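Long-range contacts in tudor and KH domain-containing protein homolog (Drosophila melanogaster, PDB 5YGB), which binds the N-terminus of Piwi through its Tudor domain and probably recruits Piwi proteins to the piRNA biogenesis machinery in the nuage: residues 45-50 with 108-113; 73-78 with 92-97. The protein carries 1 engineered substitution. All coordinates share one frame; numbering follows the deposited sequence.

Contact 1 (45-50 with 108-113)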
# COMPACT_ATOMS: atom_id res chain seq x y z
N GLU A 45 -27.56 5.98 6.65
CA GLU A 45 -27.94 5.66 8.01
C GLU A 45 -26.80 5.02 8.79
O GLU A 45 -26.56 5.36 9.95
CB GLU A 45 -29.17 4.74 8.02
CG GLU A 45 -30.47 5.39 7.54
CD GLU A 45 -30.63 5.42 6.03
OE1 GLU A 45 -29.72 4.97 5.30
OE2 GLU A 45 -31.69 5.89 5.56
N ASN A 46 -26.07 4.10 8.16
CA ASN A 46 -24.92 3.50 8.83
C ASN A 46 -23.78 4.50 9.01
O ASN A 46 -23.08 4.50 10.02
CB ASN A 46 -24.42 2.26 8.08
CG ASN A 46 -25.40 1.11 8.15
OD1 ASN A 46 -26.15 0.97 9.11
ND2 ASN A 46 -25.39 0.27 7.12
N ARG A 47 -23.58 5.36 8.01
CA ARG A 47 -22.54 6.36 8.14
C ARG A 47 -22.83 7.29 9.31
O ARG A 47 -21.91 7.74 9.99
CB ARG A 47 -22.37 7.17 6.85
CG ARG A 47 -21.85 6.34 5.68
CD ARG A 47 -21.34 7.22 4.53
NE ARG A 47 -22.37 8.10 3.97
CZ ARG A 47 -23.20 7.76 3.00
NH1 ARG A 47 -23.15 6.56 2.45
NH2 ARG A 47 -24.10 8.64 2.56
N ALA A 48 -24.11 7.57 9.56
CA ALA A 48 -24.47 8.45 10.67
C ALA A 48 -24.15 7.84 12.04
O ALA A 48 -23.95 8.58 13.01
CB ALA A 48 -25.96 8.82 10.59
N LYS A 49 -24.08 6.52 12.13
CA LYS A 49 -23.64 5.84 13.35
C LYS A 49 -22.16 6.04 13.62
O LYS A 49 -21.68 5.73 14.72
CB LYS A 49 -23.92 4.33 13.28
CG LYS A 49 -25.39 3.99 12.99
CD LYS A 49 -25.79 2.58 13.45
CE LYS A 49 -24.72 1.56 13.17
NZ LYS A 49 -25.22 0.15 13.21
N HIS A 50 -21.43 6.56 12.63
CA HIS A 50 -19.97 6.63 12.68
C HIS A 50 -19.44 7.96 12.17
O HIS A 50 -18.36 8.03 11.57
CB HIS A 50 -19.37 5.48 11.86
CG HIS A 50 -19.86 4.13 12.28
ND1 HIS A 50 -19.47 3.53 13.45
CD2 HIS A 50 -20.73 3.27 11.67
CE1 HIS A 50 -20.08 2.35 13.56
NE2 HIS A 50 -20.82 2.17 12.52
N ASP A 108 -15.73 12.21 2.99
CA ASP A 108 -15.61 10.85 2.48
C ASP A 108 -15.05 9.86 3.51
O ASP A 108 -14.61 8.76 3.16
CB ASP A 108 -14.71 10.83 1.24
CG ASP A 108 -15.36 11.46 0.03
OD1 ASP A 108 -16.60 11.60 0.04
OD2 ASP A 108 -14.64 11.81 -0.93
N ILE A 109 -15.08 10.24 4.79
CA ILE A 109 -14.48 9.46 5.86
C ILE A 109 -15.50 9.22 6.97
O ILE A 109 -16.33 10.09 7.24
CB ILE A 109 -13.25 10.20 6.43
CG1 ILE A 109 -12.24 10.45 5.31
CG2 ILE A 109 -12.63 9.42 7.57
CD1 ILE A 109 -11.09 11.39 5.69
N CYS A 110 -15.46 8.04 7.58
CA CYS A 110 -16.24 7.72 8.78
C CYS A 110 -15.35 7.07 9.82
O CYS A 110 -14.28 6.55 9.49
CB CYS A 110 -17.40 6.76 8.47
SG CYS A 110 -18.69 7.41 7.44
N GLU A 111 -15.79 7.06 11.07
CA GLU A 111 -15.15 6.20 12.05
C GLU A 111 -15.28 4.74 11.62
O GLU A 111 -16.26 4.35 10.96
CB GLU A 111 -15.77 6.41 13.43
CG GLU A 111 -15.50 7.80 13.98
CD GLU A 111 -16.09 8.04 15.35
OE1 GLU A 111 -15.64 8.98 16.04
OE2 GLU A 111 -17.03 7.31 15.74
N LEU A 112 -14.31 3.92 12.00
CA LEU A 112 -14.31 2.50 11.65
C LEU A 112 -15.06 1.67 12.70
O LEU A 112 -14.70 1.72 13.88
CB LEU A 112 -12.87 2.00 11.50
CG LEU A 112 -12.72 0.58 10.97
CD1 LEU A 112 -13.18 0.49 9.53
CD2 LEU A 112 -11.27 0.12 11.10
N ARG A 113 -16.09 0.93 12.27
CA ARG A 113 -16.80 0.02 13.16
C ARG A 113 -15.78 -0.92 13.79
O ARG A 113 -14.92 -1.48 13.10
CB ARG A 113 -17.87 -0.75 12.40
CG ARG A 113 -18.97 -1.34 13.28
CD ARG A 113 -20.00 -2.05 12.43
NE ARG A 113 -19.52 -3.36 12.00
CZ ARG A 113 -19.96 -4.03 10.94
NH1 ARG A 113 -20.88 -3.49 10.15
NH2 ARG A 113 -19.47 -5.23 10.66
O HOH W 1 -17.90 4.72 15.53
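H50, just past the short helix 44-48, docks against the edge strand 109-111 in a surface contact held by one backbone hydrogen bond. The carbonyl O of H50 accepts the N-H of E111 at 2.8 Å, the donor lying in the carbonyl plane. Around this bond the side chains close up: C110 CB sits 3.5 Å from H50 O, and the C110 SG lies alongside the aliphatic part of R47, 3.7 Å from its CB. The strand is one of the two outer strands of the five-stranded antiparallel sheet belonging to the canonical Tudor barrel, and it pairs through its other edge with strand 60-65. The imidazole, with CG anti to the carbonyl carbon (chi1 -55°), reaches across to R113, H50 CE1 meeting R113 CG at 3.9 Å; ring and guanidinium planes stand 51° apart. Both ring nitrogens are engaged. ND1 meets a water 2.9 Å away in the ring plane, and that water donates to E111 OE2 at 2.7 Å, while NE2 bonds to the hydroxyl of Y40 on helix 25-41. The charged end of R113 turns away from the ring to salt bridges with D115 and E36.

Contact 2 (73-78 with 92-97); sequences RAEIVD and DLYFVD
D97 OD2 accepts R73 NE at 2.8 Å and a second hydrogen bond from a water, which itself accepts from R73 N. Its partner oxygen OD1 receives R73 NH2, completing a side-on, two-nitrogen salt bridge. The R73 chain, bent at chi3 (-63°), turns its guanidinium edge to the carboxylate; both oxygens use their syn lone pairs, and the two planes are only 21° apart. R73 NH1 is bound by the carbonyls of F116 and L119, and D97 OD1 also accepts from Q122 N, tying the pair to the chain that follows the Tudor sheet. Replacing R73 by an alanine removes both N-H groups facing D97, which would probably leave the buried carboxylate without its countercharge and those two carbonyls without this donor. E75 and Y94 exchange a pair of backbone bonds, E75 N to Y94 O measuring 2.8 Å. A74 CB lies over one face of the F95 ring, offset toward its rim, while I76 CG1 touches L93 CD2 at 3.7 Å. At the far end D92 O accepts V77 N at 2.8 Å and, weakly, D78 N. V77 and D78 both face D92, a classic beta bulge in the antiparallel hairpin of the Tudor barrel.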
# COMPACT_ATOMS: atom_id res chain seq x y z
N ARG A 73 -10.07 0.55 4.96
CA ARG A 73 -9.43 0.96 6.21
C ARG A 73 -8.27 1.89 5.91
O ARG A 73 -7.45 1.63 5.02
CB ARG A 73 -8.93 -0.26 7.00
CG ARG A 73 -10.04 -1.27 7.35
CD ARG A 73 -9.60 -2.29 8.38
NE ARG A 73 -8.51 -3.14 7.89
CZ ARG A 73 -7.95 -4.09 8.63
NH1 ARG A 73 -8.37 -4.30 9.87
NH2 ARG A 73 -6.95 -4.82 8.13
N ALA A 74 -8.16 2.97 6.67
CA ALA A 74 -7.13 3.95 6.42
C ALA A 74 -6.61 4.56 7.71
O ALA A 74 -7.34 4.68 8.69
CB ALA A 74 -7.64 5.04 5.48
N GLU A 75 -5.34 4.94 7.70
CA GLU A 75 -4.68 5.61 8.80
C GLU A 75 -4.49 7.09 8.45
O GLU A 75 -3.98 7.42 7.38
CB GLU A 75 -3.33 4.93 9.08
CG GLU A 75 -2.45 5.64 10.10
CD GLU A 75 -1.06 5.04 10.20
OE1 GLU A 75 -0.77 4.04 9.50
OE2 GLU A 75 -0.26 5.57 10.98
N ILE A 76 -4.91 7.98 9.34
CA ILE A 76 -4.65 9.40 9.12
C ILE A 76 -3.17 9.69 9.37
O ILE A 76 -2.65 9.46 10.48
CB ILE A 76 -5.53 10.27 10.03
CG1 ILE A 76 -7.02 10.02 9.73
CG2 ILE A 76 -5.17 11.77 9.85
CD1 ILE A 76 -7.97 10.91 10.51
N VAL A 77 -2.47 10.15 8.34
CA VAL A 77 -1.06 10.46 8.54
C VAL A 77 -0.78 11.96 8.56
O VAL A 77 0.30 12.37 9.00
CB VAL A 77 -0.18 9.76 7.49
CG1 VAL A 77 -0.33 8.24 7.62
CG2 VAL A 77 -0.53 10.21 6.10
N ASP A 78 -1.74 12.78 8.12
CA ASP A 78 -1.58 14.23 8.21
C ASP A 78 -2.94 14.88 8.05
O ASP A 78 -3.86 14.30 7.46
CB ASP A 78 -0.59 14.74 7.14
CG ASP A 78 0.15 16.01 7.56
OD1 ASP A 78 -0.17 16.60 8.61
OD2 ASP A 78 1.07 16.42 6.81
N ASP A 92 -4.73 13.47 4.85
CA ASP A 92 -3.80 12.56 4.19
C ASP A 92 -4.00 11.15 4.78
O ASP A 92 -3.73 10.94 5.97
CB ASP A 92 -2.37 13.07 4.39
CG ASP A 92 -1.33 12.33 3.57
OD1 ASP A 92 -1.70 11.45 2.77
OD2 ASP A 92 -0.13 12.68 3.72
N LEU A 93 -4.47 10.22 3.95
CA LEU A 93 -4.77 8.85 4.38
C LEU A 93 -3.80 7.84 3.80
O LEU A 93 -3.50 7.89 2.61
CB LEU A 93 -6.18 8.46 3.96
CG LEU A 93 -7.34 9.20 4.62
CD1 LEU A 93 -8.64 8.67 4.07
CD2 LEU A 93 -7.30 9.07 6.13
N TYR A 94 -3.34 6.92 4.64
CA TYR A 94 -2.57 5.76 4.20
C TYR A 94 -3.50 4.55 4.25
O TYR A 94 -4.07 4.23 5.30
CB TYR A 94 -1.33 5.57 5.10
CG TYR A 94 -0.65 4.24 4.91
CD1 TYR A 94 0.02 3.94 3.74
CD2 TYR A 94 -0.69 3.26 5.91
CE1 TYR A 94 0.63 2.71 3.55
CE2 TYR A 94 -0.08 2.04 5.73
CZ TYR A 94 0.57 1.77 4.55
OH TYR A 94 1.16 0.53 4.36
N PHE A 95 -3.70 3.88 3.12
CA PHE A 95 -4.65 2.76 3.04
C PHE A 95 -3.94 1.49 3.51
O PHE A 95 -3.18 0.86 2.78
CB PHE A 95 -5.22 2.66 1.62
CG PHE A 95 -6.19 3.76 1.31
CD1 PHE A 95 -5.74 5.03 0.97
CD2 PHE A 95 -7.55 3.57 1.45
CE1 PHE A 95 -6.64 6.05 0.72
CE2 PHE A 95 -8.44 4.59 1.21
CZ PHE A 95 -7.98 5.83 0.84
N VAL A 96 -4.19 1.12 4.77
CA VAL A 96 -3.36 0.16 5.49
C VAL A 96 -3.37 -1.24 4.89
O VAL A 96 -2.44 -2.01 5.12
CB VAL A 96 -3.78 0.08 7.00
CG1 VAL A 96 -3.63 1.43 7.68
CG2 VAL A 96 -5.20 -0.45 7.15
N ASP A 97 -4.39 -1.60 4.12
CA ASP A 97 -4.45 -2.93 3.54
C ASP A 97 -3.86 -2.99 2.14
O ASP A 97 -3.64 -4.09 1.64
CB ASP A 97 -5.89 -3.44 3.53
CG ASP A 97 -6.41 -3.65 4.93
OD1 ASP A 97 -5.66 -4.23 5.75
OD2 ASP A 97 -7.55 -3.23 5.21
O HOH W 2 -9.19 -1.87 3.56
O HOH W 3 1.03 15.23 4.09

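In the fold
The two contacts illustrate how one sheet can be joined in its interior and flanked at its border. Contact 2 joins neighbouring strands within the antiparallel sheet, whereas contact 1 ties the residues that follow helix 44-48 to strand 109-111, at the sheet's border; the hairpin of contact 2 lies in the chain between the two halves of contact 1. Their centres are about 16 Å apart, yet side chains link them directly: I109 CD1 packs on L93 CD1 at 4.0 Å, and L112 CD2 meets R73 CD at the same distance. Helix 25-41 touches both, through Y40 and Y41 at contact 1 and through M33 beside R73 and D97 at contact 2. All four segments belong to the Tudor domain, the part of Papi sufficient to bind the Piwi N-terminus.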